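Local coordinates for 2-hydroxyisocaproyl-CoA dehydratase activator (PDB 4EHU), which transfers one electron to (R)-2-hydroxyisocaproyl-CoA dehydratase as ATP is hydrolysed, activating that enzyme for the reductive branch of L-leucine fermentation, at residues I98-Q103 against V210-G215. Numbering follows the deposited sequence. Where two conformers were deposited one is given.
Sequences IDIGGQ and VVMVGG. With ANP (phosphoaminophosphonic acid-adenylate ester), chain D.
Ile-98 and Met-212 face each other on two parallel strands, on the same side of the sheet as Ile-100 and Val-210. With CG1 of Ile-98 lying beside its own backbone N (chi1 -57°), CD1 reaches back to Val-210 CG1, 3.7 Å away. Unbranched and apolar, Met-212 lies across the neighbouring strand, CG near Ile-98 O; in the conformer given, SD lies 4.0 Å from Ile-100 CD1, the two chains crossing obliquely. On the other face Val-213 crosses Asp-99 at about a right angle, its CG2 3.6 Å from Asp-99 CB, while the Asp-99 side chain lies about 4 Å from a bound magnesium ion. Between the faces, Ile-98 N bonds to Val-211 O and Val-213 N to Ile-98 O, both 2.9 Å and nearly straight; Ile-100 N to Val-213 O is more bent. Lacking side chains, Gly-101 and Gly-215 leave room for the nucleotide, and Gly-214, at positive phi, for Ile-100 O; Gly-215 N bonds to ANP O2A at 2.8 Å. Gly-102 N and Gln-103 N hold O3A and O3G, as expected of phosphate-binding loops in the actin fold. Helices 182-204 and 220-230 cover the Ile-98 and Met-212 face, helix 79-90 the Val-213 face, and strands 105-110 and 234-235 flank the pair.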
ATOM      1  N   ILE A  98      -9.824   6.258  18.382  1.00 16.33           N
ATOM      2  CA  ILE A  98      -9.258   5.605  17.228  1.00 13.06           C
ATOM      3  C   ILE A  98     -10.280   5.676  16.127  1.00 16.85           C
ATOM      4  O   ILE A  98     -11.318   5.034  16.210  1.00 15.82           O
ATOM      5  CB  ILE A  98      -8.958   4.116  17.531  1.00 16.25           C
ATOM      6  CG1 ILE A  98      -8.028   4.026  18.737  1.00 16.11           C
ATOM      7  CG2 ILE A  98      -8.329   3.438  16.293  1.00 16.22           C
ATOM      8  CD1 ILE A  98      -7.977   2.565  19.373  1.00 17.17           C
ATOM      9  N   ASP A  99      -9.984   6.465  15.092  1.00 14.71           N
ATOM     10  CA  ASP A  99     -10.895   6.633  13.974  1.00 13.34           C
ATOM     11  C   ASP A  99     -10.334   5.878  12.782  1.00 15.35           C
ATOM     12  O   ASP A  99      -9.394   6.323  12.147  1.00 17.02           O
ATOM     13  CB  ASP A  99     -11.024   8.135  13.636  1.00 15.13           C
ATOM     14  CG  ASP A  99     -11.585   8.391  12.242  1.00 17.10           C
ATOM     15  OD1 ASP A  99     -12.433   7.611  11.783  1.00 19.46           O
ATOM     16  OD2 ASP A  99     -11.164   9.408  11.606  1.00 17.98           O
ATOM     17  N   ILE A 100     -10.912   4.720  12.472  1.00 16.60           N
ATOM     18  CA  ILE A 100     -10.459   4.003  11.289  1.00 14.76           C
ATOM     19  C   ILE A 100     -11.450   4.235  10.164  1.00 17.14           C
ATOM     20  O   ILE A 100     -12.579   3.768  10.235  1.00 17.88           O
ATOM     21  CB  ILE A 100     -10.294   2.496  11.547  1.00 16.83           C
ATOM     22  CG1 ILE A 100      -9.382   2.277  12.763  1.00 18.50           C
ATOM     23  CG2 ILE A 100      -9.695   1.867  10.291  1.00 18.45           C
ATOM     24  CD1 ILE A 100      -9.232   0.732  13.191  1.00 17.36           C
ATOM     25  N   GLY A 101     -11.018   4.993   9.144  1.00 16.44           N
ATOM     26  CA  GLY A 101     -11.872   5.304   8.013  1.00 19.03           C
ATOM     27  C   GLY A 101     -11.452   4.530   6.772  1.00 23.37           C
ATOM     28  O   GLY A 101     -10.711   3.547   6.857  1.00 21.35           O
ATOM     29  N   GLY A 102     -11.930   4.988   5.621  1.00 20.51           N
ATOM     30  CA  GLY A 102     -11.672   4.346   4.350  1.00 22.51           C
ATOM     31  C   GLY A 102     -10.315   4.644   3.742  1.00 26.63           C
ATOM     32  O   GLY A 102      -9.836   3.862   2.918  1.00 26.49           O
ATOM     33  N   GLN A 103      -9.674   5.749   4.111  1.00 23.66           N
ATOM     34  CA  GLN A 103      -8.344   6.022   3.563  1.00 23.91           C
ATOM     35  C   GLN A 103      -7.268   6.333   4.600  1.00 21.83           C
ATOM     36  O   GLN A 103      -6.075   6.311   4.284  1.00 25.03           O
ATOM     37  CB  GLN A 103      -8.391   7.146   2.512  1.00 27.52           C
ATOM     38  CG  GLN A 103      -8.470   8.553   3.086  1.00 30.26           C
ATOM     39  CD  GLN A 103      -8.299   9.620   1.997  1.00 31.68           C
ATOM     40  OE1 GLN A 103      -8.204   9.302   0.813  1.00 30.80           O
ATOM     41  NE2 GLN A 103      -8.271  10.881   2.402  1.00 29.33           N
ATOM     42  N   VAL A 210     -10.945   4.223  25.919  1.00 19.87           N
ATOM     43  CA  VAL A 210     -10.538   4.112  24.524  1.00 17.97           C
ATOM     44  C   VAL A 210     -11.794   3.887  23.717  1.00 20.02           C
ATOM     45  O   VAL A 210     -12.569   2.964  24.005  1.00 20.89           O
ATOM     46  CB  VAL A 210      -9.572   2.930  24.315  1.00 18.92           C
ATOM     47  CG1 VAL A 210      -9.166   2.817  22.857  1.00 17.31           C
ATOM     48  CG2 VAL A 210      -8.360   3.084  25.219  1.00 19.02           C
ATOM     49  N   VAL A 211     -12.013   4.733  22.720  1.00 16.24           N
ATOM     50  CA  VAL A 211     -13.205   4.641  21.906  1.00 17.40           C
ATOM     51  C   VAL A 211     -12.828   4.471  20.451  1.00 16.74           C
ATOM     52  O   VAL A 211     -11.968   5.185  19.950  1.00 17.90           O
ATOM     53  CB  VAL A 211     -14.064   5.917  22.043  1.00 17.28           C
ATOM     54  CG1 VAL A 211     -15.257   5.875  21.069  1.00 20.54           C
ATOM     55  CG2 VAL A 211     -14.529   6.085  23.517  1.00 17.81           C
ATOM     56  N   MET A 212     -13.460   3.524  19.767  0.51 16.01           N
ATOM     57  CA  MET A 212     -13.264   3.396  18.324  0.51 13.44           C
ATOM     58  C   MET A 212     -14.466   3.947  17.557  0.51 19.25           C
ATOM     59  O   MET A 212     -15.621   3.699  17.902  0.51 17.28           O
ATOM     60  CB  MET A 212     -13.007   1.952  17.890  0.51 17.82           C
ATOM     61  CG  MET A 212     -12.579   1.859  16.419  0.51 15.26           C
ATOM     62  SD  MET A 212     -12.248   0.193  15.826  0.51 20.08           S
ATOM     63  CE  MET A 212     -11.077  -0.275  17.099  0.51  7.91           C
ATOM     64  N   VAL A 213     -14.160   4.700  16.505  1.00 16.57           N
ATOM     65  CA  VAL A 213     -15.155   5.276  15.624  1.00 17.65           C
ATOM     66  C   VAL A 213     -14.718   5.081  14.165  1.00 16.18           C
ATOM     67  O   VAL A 213     -13.656   4.492  13.889  1.00 16.90           O
ATOM     68  CB  VAL A 213     -15.311   6.793  15.903  1.00 15.39           C
ATOM     69  CG1 VAL A 213     -15.690   6.984  17.362  1.00 16.90           C
ATOM     70  CG2 VAL A 213     -14.014   7.547  15.562  1.00 17.99           C
ATOM     71  N   GLY A 214     -15.549   5.560  13.241  1.00 18.33           N
ATOM     72  CA  GLY A 214     -15.322   5.310  11.829  1.00 16.60           C
ATOM     73  C   GLY A 214     -16.117   4.101  11.377  1.00 17.87           C
ATOM     74  O   GLY A 214     -16.610   3.301  12.203  1.00 18.27           O
ATOM     75  N   GLY A 215     -16.217   3.951  10.059  1.00 18.13           N
ATOM     76  CA  GLY A 215     -17.016   2.878   9.485  1.00 16.31           C
ATOM     77  C   GLY A 215     -16.419   1.512   9.822  1.00 14.68           C
ATOM     78  O   GLY A 215     -17.162   0.542   9.978  1.00 18.08           O
TER
HETATM   79  PG  ANP D 302     -11.588   8.874   5.837  1.00 18.56           P
HETATM   80  O1G ANP D 302     -11.430  10.082   4.921  1.00 19.89           O
HETATM   81  O2G ANP D 302     -11.997   9.317   7.219  1.00 19.33           O
HETATM   82  O3G ANP D 302     -10.402   7.991   5.840  1.00 20.61           O
HETATM   83  PB  ANP D 302     -14.456   7.935   5.566  1.00 19.07           P
HETATM   84  O1B ANP D 302     -15.355   8.084   4.367  1.00 21.23           O
HETATM   85  O2B ANP D 302     -14.755   8.846   6.758  1.00 17.41           O
HETATM   86  N3B ANP D 302     -12.815   7.996   5.021  1.00 18.01           N
HETATM   87  PA  ANP D 302     -15.761   5.839   7.097  1.00 18.79           P
HETATM   88  O1A ANP D 302     -17.087   6.276   6.580  1.00 19.66           O
HETATM   89  O2A ANP D 302     -15.320   6.162   8.506  1.00 17.97           O
HETATM   90  O3A ANP D 302     -14.604   6.408   6.114  1.00 18.26           O
HETATM   91  O5' ANP D 302     -15.527   4.262   6.893  1.00 18.30           O
HETATM   92  C5' ANP D 302     -15.540   3.693   5.579  1.00 19.73           C
HETATM   93  C4' ANP D 302     -15.453   2.175   5.701  1.00 26.26           C
HETATM   94  O4' ANP D 302     -16.065   1.539   6.814  1.00 22.75           O
HETATM   95  C3' ANP D 302     -15.215   1.220   4.547  1.00 23.33           C
HETATM   96  O3' ANP D 302     -13.896   1.382   4.006  1.00 22.02           O
HETATM   97  C2' ANP D 302     -15.485  -0.145   5.190  1.00 25.59           C
HETATM   98  O2' ANP D 302     -14.284  -0.913   5.380  1.00 25.85           O
HETATM   99  C1' ANP D 302     -16.122   0.133   6.551  1.00 22.88           C
HETATM  100  N9  ANP D 302     -17.552  -0.221   6.620  1.00 21.97           N
HETATM  101  C8  ANP D 302     -18.581   0.453   6.068  1.00 23.52           C
HETATM  102  N7  ANP D 302     -19.763  -0.132   6.386  1.00 23.49           N
HETATM  103  C5  ANP D 302     -19.466  -1.201   7.166  1.00 20.90           C
HETATM  104  C6  ANP D 302     -20.229  -2.243   7.856  1.00 22.14           C
HETATM  105  N6  ANP D 302     -21.579  -2.262   7.743  1.00 23.58           N
HETATM  106  N1  ANP D 302     -19.540  -3.163   8.579  1.00 20.67           N
HETATM  107  C2  ANP D 302     -18.204  -3.144   8.694  1.00 22.10           C
HETATM  108  N3  ANP D 302     -17.443  -2.224   8.080  1.00 20.97           N
HETATM  109  C4  ANP D 302     -18.014  -1.249   7.330  1.00 20.77           C